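Local coordinates for tegumental protein 20.8 kDa (Clonorchis sinensis, PDB 5X2E) that binds a calcium ion through the first loop of an EF-hand pair in its calmodulin-like N-terminal domain, at residues E22-V27 / K39-F44; F44-T49 / C58-L63. All coordinates share one frame; numbering follows the deposited sequence.

Contact 1. Residues E22-V27 / K39-F44. With CA (calcium ion), chain B.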
ATOM      1  N   GLU A  22       3.374   2.124  -8.756  1.00 17.34           N
ATOM      2  CA  GLU A  22       2.086   2.297  -8.086  1.00 16.73           C
ATOM      3  C   GLU A  22       2.163   3.356  -6.996  1.00 17.14           C
ATOM      4  O   GLU A  22       1.292   4.211  -6.902  1.00 18.44           O
ATOM      5  CB  GLU A  22       1.612   0.958  -7.473  1.00 17.63           C
ATOM      6  CG  GLU A  22       0.992   0.018  -8.492  1.00 17.70           C
ATOM      7  CD  GLU A  22       0.647  -1.353  -7.904  1.00 17.89           C
ATOM      8  OE1 GLU A  22       1.227  -1.765  -6.869  1.00 18.76           O
ATOM      9  OE2 GLU A  22      -0.224  -2.060  -8.457  1.00 20.32           O
ATOM     10  N   LEU A  23       3.197   3.279  -6.169  1.00 17.51           N
ATOM     11  CA  LEU A  23       3.400   4.227  -5.092  1.00 18.58           C
ATOM     12  C   LEU A  23       3.603   5.632  -5.663  1.00 18.45           C
ATOM     13  O   LEU A  23       2.997   6.596  -5.210  1.00 20.03           O
ATOM     14  CB  LEU A  23       4.610   3.777  -4.263  1.00 19.70           C
ATOM     15  CG  LEU A  23       5.089   4.749  -3.191  1.00 21.40           C
ATOM     16  CD1 LEU A  23       4.009   4.981  -2.102  1.00 23.24           C
ATOM     17  CD2 LEU A  23       6.376   4.207  -2.598  1.00 24.43           C
ATOM     18  N   GLU A  24       4.422   5.723  -6.713  1.00 17.67           N
ATOM     19  CA  GLU A  24       4.724   7.011  -7.301  1.00 19.24           C
ATOM     20  C   GLU A  24       3.493   7.643  -7.961  1.00 18.86           C
ATOM     21  O   GLU A  24       3.286   8.867  -7.860  1.00 19.47           O
ATOM     22  CB  GLU A  24       5.893   6.847  -8.278  1.00 19.50           C
ATOM     23  CG  GLU A  24       7.169   6.555  -7.483  1.00 21.80           C
ATOM     24  CD  GLU A  24       8.215   5.735  -8.136  1.00 23.62           C
ATOM     25  OE1 GLU A  24       8.091   5.326  -9.308  1.00 23.03           O
ATOM     26  OE2 GLU A  24       9.240   5.553  -7.421  1.00 25.03           O
ATOM     27  N   GLN A  25       2.656   6.821  -8.589  1.00 19.09           N
ATOM     28  CA  GLN A  25       1.402   7.322  -9.159  1.00 19.67           C
ATOM     29  C   GLN A  25       0.463   7.832  -8.067  1.00 20.05           C
ATOM     30  O   GLN A  25      -0.132   8.894  -8.182  1.00 20.89           O
ATOM     31  CB  GLN A  25       0.705   6.241  -9.968  1.00 19.88           C
ATOM     32  CG  GLN A  25      -0.625   6.702 -10.525  1.00 21.20           C
ATOM     33  CD  GLN A  25      -1.225   5.737 -11.495  1.00 24.32           C
ATOM     34  OE1 GLN A  25      -0.936   4.528 -11.476  1.00 23.26           O
ATOM     35  NE2 GLN A  25      -2.066   6.260 -12.375  1.00 28.64           N
ATOM     36  N   TYR A  26       0.338   7.089  -6.979  1.00 18.93           N
ATOM     37  CA  TYR A  26      -0.496   7.557  -5.886  1.00 20.49           C
ATOM     38  C   TYR A  26      -0.022   8.891  -5.313  1.00 20.14           C
ATOM     39  O   TYR A  26      -0.820   9.802  -5.052  1.00 21.01           O
ATOM     40  CB  TYR A  26      -0.526   6.498  -4.801  1.00 21.50           C
ATOM     41  CG  TYR A  26      -1.409   6.866  -3.643  1.00 24.36           C
ATOM     42  CD1 TYR A  26      -0.885   7.502  -2.530  1.00 27.55           C
ATOM     43  CD2 TYR A  26      -2.775   6.560  -3.649  1.00 27.23           C
ATOM     44  CE1 TYR A  26      -1.702   7.832  -1.447  1.00 29.26           C
ATOM     45  CE2 TYR A  26      -3.593   6.896  -2.583  1.00 30.02           C
ATOM     46  CZ  TYR A  26      -3.046   7.522  -1.483  1.00 30.55           C
ATOM     47  OH  TYR A  26      -3.850   7.823  -0.422  1.00 33.82           O
ATOM     48  N   VAL A  27       1.283   9.032  -5.138  1.00 19.88           N
ATOM     49  CA  VAL A  27       1.828  10.257  -4.586  1.00 20.86           C
ATOM     50  C   VAL A  27       1.508  11.419  -5.499  1.00 21.80           C
ATOM     51  O   VAL A  27       0.981  12.447  -5.042  1.00 22.98           O
ATOM     52  CB  VAL A  27       3.333  10.108  -4.362  1.00 21.32           C
ATOM     53  CG1 VAL A  27       4.013  11.477  -4.124  1.00 23.33           C
ATOM     54  CG2 VAL A  27       3.586   9.167  -3.182  1.00 21.85           C
ATOM     55  N   LYS A  39      10.119   7.701   1.963  1.00 28.45           N
ATOM     56  CA  LYS A  39       9.679   7.315   3.302  1.00 28.81           C
ATOM     57  C   LYS A  39       9.021   5.930   3.287  1.00 26.14           C
ATOM     58  O   LYS A  39       9.282   5.103   4.161  1.00 26.23           O
ATOM     59  CB  LYS A  39       8.718   8.358   3.884  1.00 32.30           C
ATOM     60  CG  LYS A  39       9.306   9.749   4.071  1.00 38.91           C
ATOM     61  CD  LYS A  39       8.228  10.662   4.654  1.00 44.05           C
ATOM     62  CE  LYS A  39       8.181  12.029   3.967  1.00 47.96           C
ATOM     63  NZ  LYS A  39       9.413  12.836   4.213  1.00 49.33           N
ATOM     64  N   TRP A  40       8.169   5.666   2.299  1.00 24.67           N
ATOM     65  CA  TRP A  40       7.529   4.343   2.170  1.00 23.95           C
ATOM     66  C   TRP A  40       8.567   3.258   1.913  1.00 24.15           C
ATOM     67  O   TRP A  40       8.470   2.135   2.438  1.00 24.68           O
ATOM     68  CB  TRP A  40       6.466   4.362   1.047  1.00 25.05           C
ATOM     69  CG  TRP A  40       5.130   4.859   1.538  1.00 27.23           C
ATOM     70  CD1 TRP A  40       4.840   6.118   2.027  1.00 30.01           C
ATOM     71  CD2 TRP A  40       3.912   4.102   1.626  1.00 27.66           C
ATOM     72  NE1 TRP A  40       3.524   6.177   2.411  1.00 30.98           N
ATOM     73  CE2 TRP A  40       2.931   4.956   2.174  1.00 29.83           C
ATOM     74  CE3 TRP A  40       3.555   2.778   1.306  1.00 27.42           C
ATOM     75  CZ2 TRP A  40       1.626   4.535   2.406  1.00 30.25           C
ATOM     76  CZ3 TRP A  40       2.239   2.377   1.522  1.00 29.03           C
ATOM     77  CH2 TRP A  40       1.301   3.254   2.075  1.00 30.30           C
ATOM     78  N   LYS A  41       9.542   3.566   1.075  1.00 24.40           N
ATOM     79  CA  LYS A  41      10.581   2.579   0.777  1.00 24.66           C
ATOM     80  C   LYS A  41      11.356   2.268   2.063  1.00 24.95           C
ATOM     81  O   LYS A  41      11.656   1.113   2.355  1.00 25.57           O
ATOM     82  CB  LYS A  41      11.533   3.084  -0.309  1.00 24.96           C
ATOM     83  CG  LYS A  41      10.960   3.185  -1.715  1.00 26.24           C
ATOM     84  CD  LYS A  41      11.989   3.751  -2.699  1.00 25.97           C
ATOM     85  CE  LYS A  41      11.454   3.762  -4.149  1.00 25.85           C
ATOM     86  NZ  LYS A  41      12.461   4.241  -5.122  1.00 27.75           N
ATOM     87  N   GLN A  42      11.660   3.297   2.845  1.00 25.35           N
ATOM     88  CA  GLN A  42      12.446   3.099   4.041  1.00 26.90           C
ATOM     89  C   GLN A  42      11.688   2.368   5.134  1.00 25.15           C
ATOM     90  O   GLN A  42      12.238   1.508   5.815  1.00 26.16           O
ATOM     91  CB  GLN A  42      12.918   4.444   4.535  1.00 30.05           C
ATOM     92  CG  GLN A  42      13.979   5.023   3.630  1.00 37.21           C
ATOM     93  CD  GLN A  42      14.579   6.308   4.171  1.00 44.23           C
ATOM     94  OE1 GLN A  42      14.240   6.750   5.270  1.00 47.90           O
ATOM     95  NE2 GLN A  42      15.479   6.914   3.397  1.00 44.90           N
ATOM     96  N   LEU A  43      10.421   2.708   5.307  1.00 25.67           N
ATOM     97  CA  LEU A  43       9.611   2.054   6.332  1.00 27.25           C
ATOM     98  C   LEU A  43       9.173   0.627   5.936  1.00 27.30           C
ATOM     99  O   LEU A  43       9.179  -0.276   6.778  1.00 29.04           O
ATOM    100  CB  LEU A  43       8.367   2.907   6.662  1.00 27.70           C
ATOM    101  CG  LEU A  43       8.589   4.280   7.329  1.00 27.92           C
ATOM    102  CD1 LEU A  43       7.313   5.120   7.369  1.00 29.99           C
ATOM    103  CD2 LEU A  43       9.140   4.145   8.737  1.00 29.13           C
ATOM    104  N   PHE A  44       8.844   0.414   4.656  1.00 26.32           N
ATOM    105  CA  PHE A  44       8.139  -0.805   4.213  1.00 25.49           C
ATOM    106  C   PHE A  44       8.923  -1.675   3.245  1.00 26.88           C
ATOM    107  O   PHE A  44       8.481  -2.772   2.896  1.00 26.88           O
ATOM    108  CB  PHE A  44       6.811  -0.420   3.578  1.00 25.77           C
ATOM    109  CG  PHE A  44       5.951   0.394   4.476  1.00 26.97           C
ATOM    110  CD1 PHE A  44       5.659  -0.024   5.767  1.00 27.81           C
ATOM    111  CD2 PHE A  44       5.398   1.585   4.007  1.00 27.15           C
ATOM    112  CE1 PHE A  44       4.853   0.752   6.602  1.00 29.56           C
ATOM    113  CE2 PHE A  44       4.598   2.352   4.821  1.00 27.79           C
ATOM    114  CZ  PHE A  44       4.325   1.939   6.122  1.00 28.48           C
TER
HETATM  115 CA    CA B 101       0.385  -4.107  -7.098  1.00 17.56          CA
HETATM  116  O   HOH W   1       2.163  -4.420  -8.594  1.00 23.58           O
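Leu23 reaches across from helix 20-29 and sets both methyls against Trp40 of helix 35-44. CD1 stands over one face of the indole, 4.1 Å from the centroid of the Trp40 five-membered ring and 26° off its normal, a CH-pi contact. The other methyl, Leu23 CD2, packs against Trp40 CB at 3.6 Å. A chi1 of 172° swings Leu23 CG away from the backbone N and brings its methyls to the indole. The opposite face of Trp40 receives the edge of Phe44, through CE2, near the indole's rim, one turn further along the same helix.

Charge plays a looser part: Glu24 OE2 and Lys41 NZ, both on extended chains, stay 4.2 Å apart, too far for a salt bridge, and Lys41 also makes a cation-pi contact with Tyr20.

Glu22, just before Leu23, binds the metal. It grips calcium with both carboxylate oxygens, OE1 and OE2 each 2.5 Å from the ion, and a water joins at 2.3 Å from the metal; Asp11, Asp13, Thr15 and Val17 complete this EF-hand site.

The exiting helix of the calcium-binding hand thus packs on the entering helix of the second hand, while Trp40 also touches Ile10 of helix 3-10 and Ile52 of strand 51-53.

Contact 2. Residues F44-T49 / C58-L63; sequences FDPDNT and CSKLGL
Asp45 OD1 takes two bonds from Thr49, one from Thr49 N at 2.8 Å and one from Thr49 OG1 at 2.7 Å. The amide comes in on the syn side, 22° out of the carboxylate plane, and the bond is fairly straight; the hydroxyl approaches from the opposite face, 39° out of plane. The loop lies between helix 35-44 and helix 54-61, in the position of the second EF-hand loop of the pair; Asp45 is the first residue past helix 35-44, and a type I turn runs from Asp45 to Asn48. The other oxygen, Asp45 OD2, accepts from Gly50 N and is also hydrogen-bonded to Tyr20 OH, so both oxygens of the carboxylate are held, which fixes its rotation.

Contact with the end of helix 54-61 is apolar. The ring of Phe44 lies against Lys60 and Leu61: Lys60 CB lies at the ring edge, near its plane, 4.0 Å from Phe44 CD1. Leu61 crosses the phenylalanine at about a right angle and brings its branch point close, CG lying 3.8 Å from Phe44 CE1, while Leu61 itself also rests on Phe3 of helix 3-10. The exiting helix is thereby joined to the last residue of the entering one.

The Lys60 chain bends at chi2 (-67°) and then runs extended out over the loop, so that its aliphatic end slides past the proline, CE 3.9 Å from Pro46 CG.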
ATOM      1  N   PHE A  44       8.844   0.414   4.656  1.00 26.32           N
ATOM      2  CA  PHE A  44       8.139  -0.805   4.213  1.00 25.49           C
ATOM      3  C   PHE A  44       8.923  -1.675   3.245  1.00 26.88           C
ATOM      4  O   PHE A  44       8.481  -2.772   2.896  1.00 26.88           O
ATOM      5  CB  PHE A  44       6.811  -0.420   3.578  1.00 25.77           C
ATOM      6  CG  PHE A  44       5.951   0.394   4.476  1.00 26.97           C
ATOM      7  CD1 PHE A  44       5.659  -0.024   5.767  1.00 27.81           C
ATOM      8  CD2 PHE A  44       5.398   1.585   4.007  1.00 27.15           C
ATOM      9  CE1 PHE A  44       4.853   0.752   6.602  1.00 29.56           C
ATOM     10  CE2 PHE A  44       4.598   2.352   4.821  1.00 27.79           C
ATOM     11  CZ  PHE A  44       4.325   1.939   6.122  1.00 28.48           C
ATOM     12  N   ASP A  45      10.080  -1.183   2.812  1.00 25.94           N
ATOM     13  CA  ASP A  45      11.014  -2.016   2.031  1.00 25.16           C
ATOM     14  C   ASP A  45      12.417  -1.806   2.582  1.00 28.51           C
ATOM     15  O   ASP A  45      13.317  -1.427   1.838  1.00 29.37           O
ATOM     16  CB  ASP A  45      10.966  -1.672   0.524  1.00 23.44           C
ATOM     17  CG  ASP A  45      11.746  -2.665  -0.329  1.00 23.97           C
ATOM     18  OD1 ASP A  45      11.984  -3.819   0.129  1.00 24.88           O
ATOM     19  OD2 ASP A  45      12.125  -2.300  -1.472  1.00 23.95           O
ATOM     20  N   PRO A  46      12.612  -2.052   3.897  1.00 29.03           N
ATOM     21  CA  PRO A  46      13.894  -1.685   4.496  1.00 32.73           C
ATOM     22  C   PRO A  46      15.068  -2.457   3.923  1.00 34.63           C
ATOM     23  O   PRO A  46      16.176  -1.909   3.918  1.00 36.34           O
ATOM     24  CB  PRO A  46      13.690  -2.023   5.985  1.00 33.30           C
ATOM     25  CG  PRO A  46      12.611  -3.079   5.973  1.00 32.31           C
ATOM     26  CD  PRO A  46      11.692  -2.645   4.890  1.00 31.02           C
ATOM     27  N   ASP A  47      14.834  -3.691   3.481  1.00 34.79           N
ATOM     28  CA  ASP A  47      15.885  -4.512   2.873  1.00 38.05           C
ATOM     29  C   ASP A  47      16.080  -4.233   1.377  1.00 36.46           C
ATOM     30  O   ASP A  47      16.873  -4.905   0.717  1.00 37.24           O
ATOM     31  CB  ASP A  47      15.582  -5.992   3.086  1.00 42.72           C
ATOM     32  CG  ASP A  47      15.668  -6.394   4.541  1.00 47.64           C
ATOM     33  OD1 ASP A  47      14.769  -7.111   5.023  1.00 49.42           O
ATOM     34  OD2 ASP A  47      16.632  -5.985   5.207  1.00 51.08           O
ATOM     35  N   ASN A  48      15.343  -3.262   0.838  1.00 34.15           N
ATOM     36  CA  ASN A  48      15.564  -2.814  -0.532  1.00 34.24           C
ATOM     37  C   ASN A  48      15.358  -3.950  -1.545  1.00 32.26           C
ATOM     38  O   ASN A  48      16.198  -4.226  -2.402  1.00 34.67           O
ATOM     39  CB  ASN A  48      16.967  -2.211  -0.655  1.00 37.51           C
ATOM     40  CG  ASN A  48      17.122  -1.339  -1.873  1.00 41.69           C
ATOM     41  OD1 ASN A  48      16.144  -0.992  -2.535  1.00 42.65           O
ATOM     42  ND2 ASN A  48      18.354  -0.953  -2.162  1.00 44.30           N
ATOM     43  N   THR A  49      14.218  -4.617  -1.419  1.00 30.05           N
ATOM     44  CA  THR A  49      13.878  -5.720  -2.298  1.00 28.59           C
ATOM     45  C   THR A  49      13.354  -5.214  -3.635  1.00 27.47           C
ATOM     46  O   THR A  49      13.276  -5.969  -4.594  1.00 29.29           O
ATOM     47  CB  THR A  49      12.800  -6.638  -1.676  1.00 29.75           C
ATOM     48  OG1 THR A  49      11.570  -5.910  -1.548  1.00 28.45           O
ATOM     49  CG2 THR A  49      13.246  -7.144  -0.297  1.00 31.53           C
ATOM     50  N   CYS A  58       2.321  -4.884   6.782  1.00 26.43           N
ATOM     51  CA  CYS A  58       1.559  -5.253   7.964  1.00 29.20           C
ATOM     52  C   CYS A  58       2.456  -5.453   9.185  1.00 31.15           C
ATOM     53  O   CYS A  58       2.117  -5.054  10.303  1.00 32.38           O
ATOM     54  CB  CYS A  58       0.744  -6.521   7.712  1.00 31.01           C
ATOM     55  SG  CYS A  58      -0.691  -6.270   6.655  1.00 34.76           S
ATOM     56  N   SER A  59       3.596  -6.106   8.991  1.00 30.28           N
ATOM     57  CA  SER A  59       4.509  -6.310  10.116  1.00 32.38           C
ATOM     58  C   SER A  59       4.969  -4.981  10.728  1.00 32.40           C
ATOM     59  O   SER A  59       5.073  -4.849  11.946  1.00 33.37           O
ATOM     60  CB  SER A  59       5.701  -7.143   9.663  1.00 35.04           C
ATOM     61  OG  SER A  59       5.270  -8.461   9.365  1.00 39.39           O
ATOM     62  N   LYS A  60       5.240  -3.996   9.881  1.00 31.00           N
ATOM     63  CA  LYS A  60       5.726  -2.703  10.365  1.00 32.05           C
ATOM     64  C   LYS A  60       4.639  -1.935  11.097  1.00 33.51           C
ATOM     65  O   LYS A  60       4.924  -1.204  12.039  1.00 34.71           O
ATOM     66  CB  LYS A  60       6.280  -1.854   9.217  1.00 33.30           C
ATOM     67  CG  LYS A  60       7.545  -2.422   8.587  1.00 37.61           C
ATOM     68  CD  LYS A  60       8.748  -2.385   9.535  1.00 42.76           C
ATOM     69  CE  LYS A  60       9.956  -3.028   8.860  1.00 46.46           C
ATOM     70  NZ  LYS A  60      11.197  -2.969   9.682  1.00 48.81           N
ATOM     71  N   LEU A  61       3.392  -2.097  10.664  1.00 34.31           N
ATOM     72  CA  LEU A  61       2.303  -1.301  11.215  1.00 36.62           C
ATOM     73  C   LEU A  61       1.502  -2.027  12.298  1.00 38.44           C
ATOM     74  O   LEU A  61       0.613  -1.439  12.901  1.00 41.31           O
ATOM     75  CB  LEU A  61       1.356  -0.865  10.084  1.00 36.00           C
ATOM     76  CG  LEU A  61       2.022   0.080   9.088  1.00 35.33           C
ATOM     77  CD1 LEU A  61       1.137   0.319   7.872  1.00 35.67           C
ATOM     78  CD2 LEU A  61       2.324   1.392   9.775  1.00 35.69           C
ATOM     79  N   GLY A  62       1.786  -3.307  12.522  1.00 37.96           N
ATOM     80  CA  GLY A  62       1.018  -4.092  13.486  1.00 38.09           C
ATOM     81  C   GLY A  62      -0.357  -4.526  12.977  1.00 37.55           C
ATOM     82  O   GLY A  62      -1.285  -4.681  13.768  1.00 39.75           O
ATOM     83  N   LEU A  63      -0.485  -4.713  11.661  1.00 35.42           N
ATOM     84  CA  LEU A  63      -1.716  -5.188  11.030  1.00 33.20           C
ATOM     85  C   LEU A  63      -1.570  -6.656  10.649  1.00 34.33           C
ATOM     86  O   LEU A  63      -0.465  -7.197  10.673  1.00 34.56           O
ATOM     87  CB  LEU A  63      -2.044  -4.343   9.793  1.00 34.69           C
ATOM     88  CG  LEU A  63      -2.197  -2.830   9.994  1.00 35.28           C
ATOM     89  CD1 LEU A  63      -2.184  -2.097   8.641  1.00 37.11           C
ATOM     90  CD2 LEU A  63      -3.451  -2.504  10.824  1.00 37.65           C
TER

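From the N terminus, helix 3-10 and the calcium loop lead into helix 20-29, the first partner of contact 1. The chain then turns back through a linker into helix 35-44, and contact 1 closes that loop by joining the two hands of the EF-hand pair. Contact 2 follows in series: its loop leaves helix 35-44, passes through strand 51-53 and returns on helix 54-61, so it closes the second hand on itself. The two contacts neither nest nor cross, but share Phe44, and their centres lie about 12 Å apart. They also touch directly where Leu43 O meets Lys60 CG at 3.2 Å. Helix 35-44 therefore connects helix 20-29 with helix 54-61.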